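Local atomic coordinates of cadherin-23 (Mus musculus, PDB entry 5UZ8), a protein that probably forms calcium-dependent adhesive filaments of chained cadherin repeats that carry mechanical force in hearing. Residues A[270-273]-A[278-281]; A[240-245]-A[311-316]; A[30-35]-A[84-89]. All blocks are in the same frame, centred on the assembly; numbering follows the deposited sequence.

Contact 1: A[270-273]-A[278-281]; sequences FSVD and LVTT
Ser271 O is gripped from strand 278-281 by one hydrogen bond and a weaker CA-H...O contact. Thr280 N gives a 2.8 Å hydrogen bond to Ser271 O, and it lies nearly along the C=O axis. Val279 CA adds the CA-H...O contact, 3.2 Å from the same Ser271 O. In a similar way Thr280 O accepts Ser271 N at 2.8 Å, with the donor tilted 21° from the carbonyl plane, and Phe270 CA also approaches it. Asp273 N closes the turn end of this antiparallel beta hairpin with a 2.9 Å bond to Leu278 O.

Val272 and Val279 lie on one face. Val272 packs on Tyr260 and Leu262, Val279 on Ile243 and Met245. Val272 CG2, anti to the backbone N, meets Val279 CG2 at 3.9 Å. Ser271 and Thr280 lie on the other face. The Phe270 ring takes Thr280 O near its plane, at the edge, and packs edge-to-face with Phe291. Thr281 CG2 comes in obliquely, 4.0 Å from Phe270 CE2. Asp273 OD1 accepts hydrogen bonds from Asp275 N and Ser276 N.

Paired backbone polar groups therefore bind the two strands, while the valines and Phe270 add apolar packing to the core of this cadherin repeat.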
loop_
_atom_site.group_PDB
_atom_site.type_symbol
_atom_site.label_atom_id
_atom_site.label_comp_id
_atom_site.label_asym_id
_atom_site.label_seq_id
_atom_site.Cartn_x
_atom_site.Cartn_y
_atom_site.Cartn_z
ATOM N N PHE A 270 -43.562 -14.412 37.802
ATOM C CA PHE A 270 -42.258 -14.977 37.464
ATOM C C PHE A 270 -41.165 -13.921 37.536
ATOM O O PHE A 270 -41.450 -12.724 37.597
ATOM C CB PHE A 270 -42.297 -15.531 36.032
ATOM C CG PHE A 270 -43.313 -16.622 35.830
ATOM C CD1 PHE A 270 -44.620 -16.321 35.536
ATOM C CD2 PHE A 270 -42.954 -17.957 35.971
ATOM C CE1 PHE A 270 -45.559 -17.317 35.395
ATOM C CE2 PHE A 270 -43.885 -18.970 35.803
ATOM C CZ PHE A 270 -45.189 -18.652 35.515
ATOM N N SER A 271 -39.919 -14.388 37.513
ATOM C CA SER A 271 -38.749 -13.523 37.466
ATOM C C SER A 271 -37.750 -14.116 36.511
ATOM O O SER A 271 -37.672 -15.342 36.373
ATOM C CB SER A 271 -38.098 -13.422 38.841
ATOM O OG SER A 271 -38.895 -12.659 39.702
ATOM N N VAL A 272 -36.981 -13.256 35.847
ATOM C CA VAL A 272 -35.864 -13.737 35.051
ATOM C C VAL A 272 -34.583 -13.086 35.562
ATOM O O VAL A 272 -34.556 -11.872 35.847
ATOM C CB VAL A 272 -36.035 -13.481 33.546
ATOM C CG1 VAL A 272 -36.034 -11.990 33.216
ATOM C CG2 VAL A 272 -34.961 -14.212 32.757
ATOM N N ASP A 273 -33.546 -13.892 35.726
ATOM C CA ASP A 273 -32.246 -13.364 36.141
ATOM C C ASP A 273 -31.757 -12.553 34.967
ATOM O O ASP A 273 -31.643 -13.081 33.857
ATOM C CB ASP A 273 -31.269 -14.509 36.410
ATOM C CG ASP A 273 -29.909 -14.015 36.926
ATOM O OD1 ASP A 273 -29.122 -13.476 36.141
ATOM O OD2 ASP A 273 -29.660 -14.112 38.149
ATOM N N LEU A 278 -32.208 -17.271 33.456
ATOM C CA LEU A 278 -33.009 -18.268 34.170
ATOM C C LEU A 278 -34.326 -17.647 34.619
ATOM O O LEU A 278 -34.327 -16.650 35.358
ATOM C CB LEU A 278 -32.263 -18.798 35.392
ATOM C CG LEU A 278 -33.042 -19.777 36.297
ATOM C CD1 LEU A 278 -33.513 -20.992 35.512
ATOM C CD2 LEU A 278 -32.177 -20.243 37.461
ATOM N N VAL A 279 -35.425 -18.266 34.200
ATOM C CA VAL A 279 -36.768 -17.886 34.647
ATOM C C VAL A 279 -37.156 -18.759 35.857
ATOM O O VAL A 279 -37.045 -19.996 35.786
ATOM C CB VAL A 279 -37.800 -18.072 33.519
ATOM C CG1 VAL A 279 -39.216 -17.746 33.993
ATOM C CG2 VAL A 279 -37.438 -17.208 32.299
ATOM N N THR A 280 -37.613 -18.103 36.930
ATOM C CA THR A 280 -38.145 -18.750 38.115
ATOM C C THR A 280 -39.532 -18.242 38.451
ATOM O O THR A 280 -39.944 -17.174 37.978
ATOM C CB THR A 280 -37.244 -18.499 39.333
ATOM O OG1 THR A 280 -36.991 -17.093 39.425
ATOM C CG2 THR A 280 -35.933 -19.271 39.192
ATOM N N THR A 281 -40.254 -19.017 39.265
ATOM C CA THR A 281 -41.576 -18.607 39.739
ATOM C C THR A 281 -41.372 -17.615 40.882
ATOM O O THR A 281 -40.344 -17.674 41.558
ATOM C CB THR A 281 -42.392 -19.797 40.263
ATOM O OG1 THR A 281 -41.673 -20.444 41.342
ATOM C CG2 THR A 281 -42.660 -20.802 39.117
#

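Contact 2: A[240-245]-A[311-316]; sequences TSVITM and LLVEVI
A classic beta bulge at Val242 and Ile243 turns two successive side chains toward the opposite sheet of the third cadherin repeat of this fragment. The fold is a Greek-key beta sandwich. Strand 241-244 edges one sheet, beside strand 278-281. Strand 306-316 lies in the other sheet, between strands 227-233 and 290-298. The contact is therefore packing across the sandwich, and it is wholly apolar.

In the bulge, both residues face Val279 of strand 278-281. Val242 has psi -55°, far from the usual strand value. This lets two consecutive side chains, Val242 and Ile243, both point to the core.

Ile243 makes the tightest touch. Ile243 CG2 sits 3.6 Å from Leu311 CD2 and also reaches Leu311 CD1 at 4.1 Å. The longer branch of Ile243 is anti to the backbone N (chi1 -170°), and this carries Ile243 CD1 to 4.1 Å from Leu311 CD1. The two side chains lie alongside one another, pointing opposite ways, and both Leu311 methyls touch Ile243.

The flanks are looser. Met245 turns toward the same leucine from the end of the strand. Val295 of strand 290-298 touches both Met245 and Leu311, so the three form one apolar cluster. At the other flank Val242 looks at Val313, with the CA atoms of Val242 and Val313 8.5 Å apart. Val232 packs beside Val313, and Thr230 beside Val242, both from strand 227-233.

The packing thus joins an edge strand of one sheet to an inner strand of the other through a few apolar side chains, chiefly Ile243 and Leu311. Its outer touches are light: Met245 SD lies 4.5 Å from Leu311 CD2, and Val242 CG1 lies 4.5 Å from Val313 CG2.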
loop_
_atom_site.group_PDB
_atom_site.type_symbol
_atom_site.label_atom_id
_atom_site.label_comp_id
_atom_site.label_asym_id
_atom_site.label_seq_id
_atom_site.Cartn_x
_atom_site.Cartn_y
_atom_site.Cartn_z
ATOM N N THR A 240 -38.763 -21.644 42.051
ATOM C CA THR A 240 -38.665 -22.877 41.274
ATOM C C THR A 240 -38.205 -22.533 39.845
ATOM O O THR A 240 -38.765 -21.633 39.193
ATOM C CB THR A 240 -40.017 -23.627 41.265
ATOM O OG1 THR A 240 -40.309 -24.048 42.598
ATOM C CG2 THR A 240 -39.983 -24.859 40.366
ATOM N N SER A 241 -37.178 -23.224 39.369
ATOM C CA SER A 241 -36.719 -23.028 37.984
ATOM C C SER A 241 -37.754 -23.445 36.967
ATOM O O SER A 241 -38.387 -24.488 37.123
ATOM C CB SER A 241 -35.452 -23.811 37.749
ATOM O OG SER A 241 -34.428 -23.194 38.488
ATOM N N VAL A 242 -37.913 -22.644 35.923
ATOM C CA VAL A 242 -38.909 -22.900 34.866
ATOM C C VAL A 242 -38.211 -23.276 33.557
ATOM O O VAL A 242 -38.472 -24.344 32.962
ATOM C CB VAL A 242 -39.803 -21.671 34.665
ATOM C CG1 VAL A 242 -40.774 -21.870 33.509
ATOM C CG2 VAL A 242 -40.535 -21.359 35.964
ATOM N N ILE A 243 -37.312 -22.396 33.119
ATOM C CA ILE A 243 -36.633 -22.554 31.845
ATOM C C ILE A 243 -35.500 -21.540 31.832
ATOM O O ILE A 243 -35.589 -20.519 32.543
ATOM C CB ILE A 243 -37.601 -22.259 30.666
ATOM C CG1 ILE A 243 -36.971 -22.660 29.333
ATOM C CG2 ILE A 243 -38.094 -20.808 30.661
ATOM C CD1 ILE A 243 -38.005 -22.691 28.212
ATOM N N THR A 244 -34.445 -21.833 31.074
ATOM C CA THR A 244 -33.400 -20.836 30.794
ATOM C C THR A 244 -33.510 -20.326 29.365
ATOM O O THR A 244 -33.484 -21.109 28.393
ATOM C CB THR A 244 -32.007 -21.424 31.041
ATOM O OG1 THR A 244 -31.891 -21.770 32.419
ATOM C CG2 THR A 244 -30.904 -20.427 30.671
ATOM N N MET A 245 -33.641 -19.010 29.255
ATOM C CA MET A 245 -33.847 -18.346 27.980
ATOM C C MET A 245 -32.484 -17.883 27.484
ATOM O O MET A 245 -31.632 -17.453 28.283
ATOM C CB MET A 245 -34.780 -17.151 28.140
ATOM C CG MET A 245 -36.179 -17.506 28.638
ATOM S SD MET A 245 -37.032 -18.755 27.665
ATOM C CE MET A 245 -37.204 -17.923 26.090
ATOM N N LEU A 311 -43.219 -17.046 25.793
ATOM C CA LEU A 311 -42.995 -18.223 26.631
ATOM C C LEU A 311 -44.350 -18.623 27.223
ATOM O O LEU A 311 -44.918 -17.871 28.019
ATOM C CB LEU A 311 -41.986 -17.935 27.739
ATOM C CG LEU A 311 -41.792 -19.024 28.814
ATOM C CD1 LEU A 311 -41.307 -20.328 28.211
ATOM C CD2 LEU A 311 -40.861 -18.567 29.936
ATOM N N LEU A 312 -44.879 -19.752 26.770
ATOM C CA LEU A 312 -46.132 -20.280 27.303
ATOM C C LEU A 312 -45.779 -21.103 28.538
ATOM O O LEU A 312 -44.894 -21.951 28.477
ATOM C CB LEU A 312 -46.832 -21.149 26.278
ATOM C CG LEU A 312 -47.965 -22.033 26.791
ATOM C CD1 LEU A 312 -49.036 -21.254 27.581
ATOM C CD2 LEU A 312 -48.562 -22.787 25.607
ATOM N N VAL A 313 -46.444 -20.831 29.662
ATOM C CA VAL A 313 -46.258 -21.651 30.865
ATOM C C VAL A 313 -47.592 -22.227 31.294
ATOM O O VAL A 313 -48.527 -21.475 31.563
ATOM C CB VAL A 313 -45.700 -20.832 32.021
ATOM C CG1 VAL A 313 -45.437 -21.743 33.219
ATOM C CG2 VAL A 313 -44.438 -20.104 31.600
ATOM N N GLU A 314 -47.693 -23.551 31.302
ATOM C CA GLU A 314 -48.891 -24.234 31.801
ATOM C C GLU A 314 -48.567 -24.867 33.144
ATOM O O GLU A 314 -47.408 -25.155 33.446
ATOM C CB GLU A 314 -49.423 -25.273 30.797
ATOM C CG GLU A 314 -48.569 -26.525 30.608
ATOM C CD GLU A 314 -49.331 -27.669 29.950
ATOM O OE1 GLU A 314 -48.786 -28.803 29.904
ATOM O OE2 GLU A 314 -50.475 -27.432 29.484
ATOM N N VAL A 315 -49.588 -25.057 33.965
ATOM C CA VAL A 315 -49.365 -25.598 35.291
ATOM C C VAL A 315 -49.966 -26.992 35.283
ATOM O O VAL A 315 -51.122 -27.154 34.896
ATOM C CB VAL A 315 -50.002 -24.731 36.395
ATOM C CG1 VAL A 315 -49.714 -25.324 37.765
ATOM C CG2 VAL A 315 -49.492 -23.290 36.317
ATOM N N ILE A 316 -49.191 -27.979 35.693
ATOM C CA ILE A 316 -49.672 -29.367 35.622
ATOM C C ILE A 316 -49.930 -29.932 37.019
ATOM O O ILE A 316 -49.252 -29.582 37.999
ATOM C CB ILE A 316 -48.735 -30.286 34.808
ATOM C CG1 ILE A 316 -47.303 -30.231 35.338
ATOM C CG2 ILE A 316 -48.783 -29.896 33.329
ATOM C CD1 ILE A 316 -46.292 -30.973 34.490
#

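Contact 3: A[30-35]-A[84-89]; sequences IAVAAV and FTVRAS
Val32 and Val86 meet across the beta sandwich of the first cadherin repeat of this fragment. Strand 28-35 lies in one sheet and strand 81-89 in the other. Their touching parts run 31° apart.

Aliphatic packing makes two of the three touches. Val32 CG2 and Val86 CG1 meet end-on at 4.1 Å. With Val86 CG1 anti to the backbone N (chi1 179°), this methyl is the one set against Val32 CG2. Further on, Ala34 and Ala88 let the sheets draw together. The CA atoms of Ala34 and Ala88 are 6.6 Å apart, those of Val32 and Val86 8.6 Å.

The aromatic touch is at the far end. Ile30 CG2 comes to the edge of the Phe84 ring, near its plane, 4.4 Å from Phe84 CZ. Leu49, Leu52, Val102 and Leu104 also touch this phenylalanine.

Polar links lie outside the pair: Ala34 N donates a hydrogen bond to Tyr47 OH, and Arg87 forms a salt bridge with Glu99. Each strand leads to a calcium ligand, Asp36 after Val35 and Asp90 after Ser89, and the Ala88 side chain is about 10 Å from a bound calcium ion. Within these segments the closest touch is at the alanines, Ala34 CB to Ala88 CB, 3.7 Å.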
loop_
_atom_site.group_PDB
_atom_site.type_symbol
_atom_site.label_atom_id
_atom_site.label_comp_id
_atom_site.label_asym_id
_atom_site.label_seq_id
_atom_site.Cartn_x
_atom_site.Cartn_y
_atom_site.Cartn_z
ATOM N N ILE A 30 33.367 7.819 -26.460
ATOM C CA ILE A 30 33.474 8.669 -27.638
ATOM C C ILE A 30 34.848 8.461 -28.205
ATOM O O ILE A 30 35.765 8.133 -27.479
ATOM C CB ILE A 30 33.226 10.156 -27.295
ATOM C CG1 ILE A 30 33.079 11.006 -28.567
ATOM C CG2 ILE A 30 34.287 10.734 -26.331
ATOM C CD1 ILE A 30 32.552 12.401 -28.241
ATOM N N ALA A 31 34.986 8.623 -29.516
ATOM C CA ALA A 31 36.296 8.605 -30.135
ATOM C C ALA A 31 36.470 9.835 -30.973
ATOM O O ALA A 31 35.630 10.111 -31.827
ATOM C CB ALA A 31 36.456 7.374 -30.989
ATOM N N VAL A 32 37.527 10.583 -30.686
ATOM C CA VAL A 32 37.840 11.807 -31.418
ATOM C C VAL A 32 39.190 11.636 -32.091
ATOM O O VAL A 32 39.949 10.723 -31.753
ATOM C CB VAL A 32 37.838 13.037 -30.505
ATOM C CG1 VAL A 32 36.534 13.147 -29.744
ATOM C CG2 VAL A 32 39.015 13.027 -29.546
ATOM N N ALA A 33 39.501 12.522 -33.033
ATOM C CA ALA A 33 40.731 12.436 -33.766
ATOM C C ALA A 33 41.134 13.819 -34.238
ATOM O O ALA A 33 40.278 14.633 -34.606
ATOM C CB ALA A 33 40.587 11.508 -34.971
ATOM N N ALA A 34 42.435 14.062 -34.207
ATOM C CA ALA A 34 43.022 15.225 -34.811
ATOM C C ALA A 34 44.039 14.768 -35.838
ATOM O O ALA A 34 44.507 13.630 -35.794
ATOM C CB ALA A 34 43.687 16.076 -33.758
ATOM N N VAL A 35 44.396 15.676 -36.741
ATOM C CA VAL A 35 45.405 15.404 -37.752
ATOM C C VAL A 35 46.438 16.509 -37.756
ATOM O O VAL A 35 46.150 17.632 -37.399
ATOM C CB VAL A 35 44.806 15.253 -39.162
ATOM C CG1 VAL A 35 43.880 14.039 -39.222
ATOM C CG2 VAL A 35 44.069 16.516 -39.574
ATOM N N PHE A 84 34.683 17.565 -20.456
ATOM C CA PHE A 84 36.118 17.614 -20.378
ATOM C C PHE A 84 36.673 18.225 -21.658
ATOM O O PHE A 84 35.931 18.538 -22.592
ATOM C CB PHE A 84 36.729 16.224 -20.103
ATOM C CG PHE A 84 36.333 15.181 -21.079
ATOM C CD1 PHE A 84 35.106 14.517 -20.950
ATOM C CD2 PHE A 84 37.162 14.848 -22.144
ATOM C CE1 PHE A 84 34.749 13.526 -21.834
ATOM C CE2 PHE A 84 36.789 13.856 -23.050
ATOM C CZ PHE A 84 35.581 13.197 -22.890
ATOM N N THR A 85 37.976 18.397 -21.658
ATOM C CA THR A 85 38.704 18.949 -22.775
ATOM C C THR A 85 39.661 17.894 -23.280
ATOM O O THR A 85 40.338 17.237 -22.479
ATOM C CB THR A 85 39.493 20.152 -22.292
ATOM O OG1 THR A 85 38.585 21.183 -21.925
ATOM C CG2 THR A 85 40.419 20.675 -23.341
ATOM N N VAL A 86 39.751 17.757 -24.602
ATOM C CA VAL A 86 40.777 16.937 -25.224
ATOM C C VAL A 86 41.847 17.863 -25.777
ATOM O O VAL A 86 41.522 18.842 -26.452
ATOM C CB VAL A 86 40.217 16.100 -26.382
ATOM C CG1 VAL A 86 41.339 15.283 -26.999
ATOM C CG2 VAL A 86 39.108 15.160 -25.921
ATOM N N ARG A 87 43.107 17.592 -25.436
ATOM C CA ARG A 87 44.259 18.305 -25.986
ATOM C C ARG A 87 44.972 17.372 -26.935
ATOM O O ARG A 87 45.311 16.265 -26.545
ATOM C CB ARG A 87 45.219 18.733 -24.873
ATOM C CG ARG A 87 46.425 19.536 -25.317
ATOM C CD ARG A 87 47.302 19.931 -24.134
ATOM N NE ARG A 87 48.556 20.576 -24.543
ATOM C CZ ARG A 87 48.700 21.875 -24.832
ATOM N NH1 ARG A 87 47.665 22.718 -24.787
ATOM N NH2 ARG A 87 49.895 22.345 -25.195
ATOM N N ALA A 88 45.208 17.832 -28.169
ATOM C CA ALA A 88 45.941 17.089 -29.175
ATOM C C ALA A 88 47.220 17.894 -29.441
ATOM O O ALA A 88 47.134 19.028 -29.891
ATOM C CB ALA A 88 45.109 16.982 -30.444
ATOM N N SER A 89 48.380 17.337 -29.101
ATOM C CA SER A 89 49.656 18.057 -29.181
ATOM C C SER A 89 50.566 17.312 -30.152
ATOM O O SER A 89 50.608 16.089 -30.136
ATOM C CB SER A 89 50.314 18.125 -27.803
ATOM O OG SER A 89 51.551 18.842 -27.881
#

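From the N terminus, contact 3 comes first. It closes the loop from 30-35 to 84-89 and ties the two sheets of the first cadherin repeat of this fragment. The chain then runs through the fragment's second repeat, which holds none of these contacts. In its third repeat, contact 2 opens at 240-245 and closes at 311-316, again joining sheet to sheet. Contact 1, a hairpin, is nested inside that loop. Contacts 1 and 2 touch, because strands 241-244 and 278-281 are neighbours in one sheet; their centres are about 9 Å apart. Contact 3 lies in series with both, at the other end of the elongated chain, with its centre about 107 Å from that of contact 1.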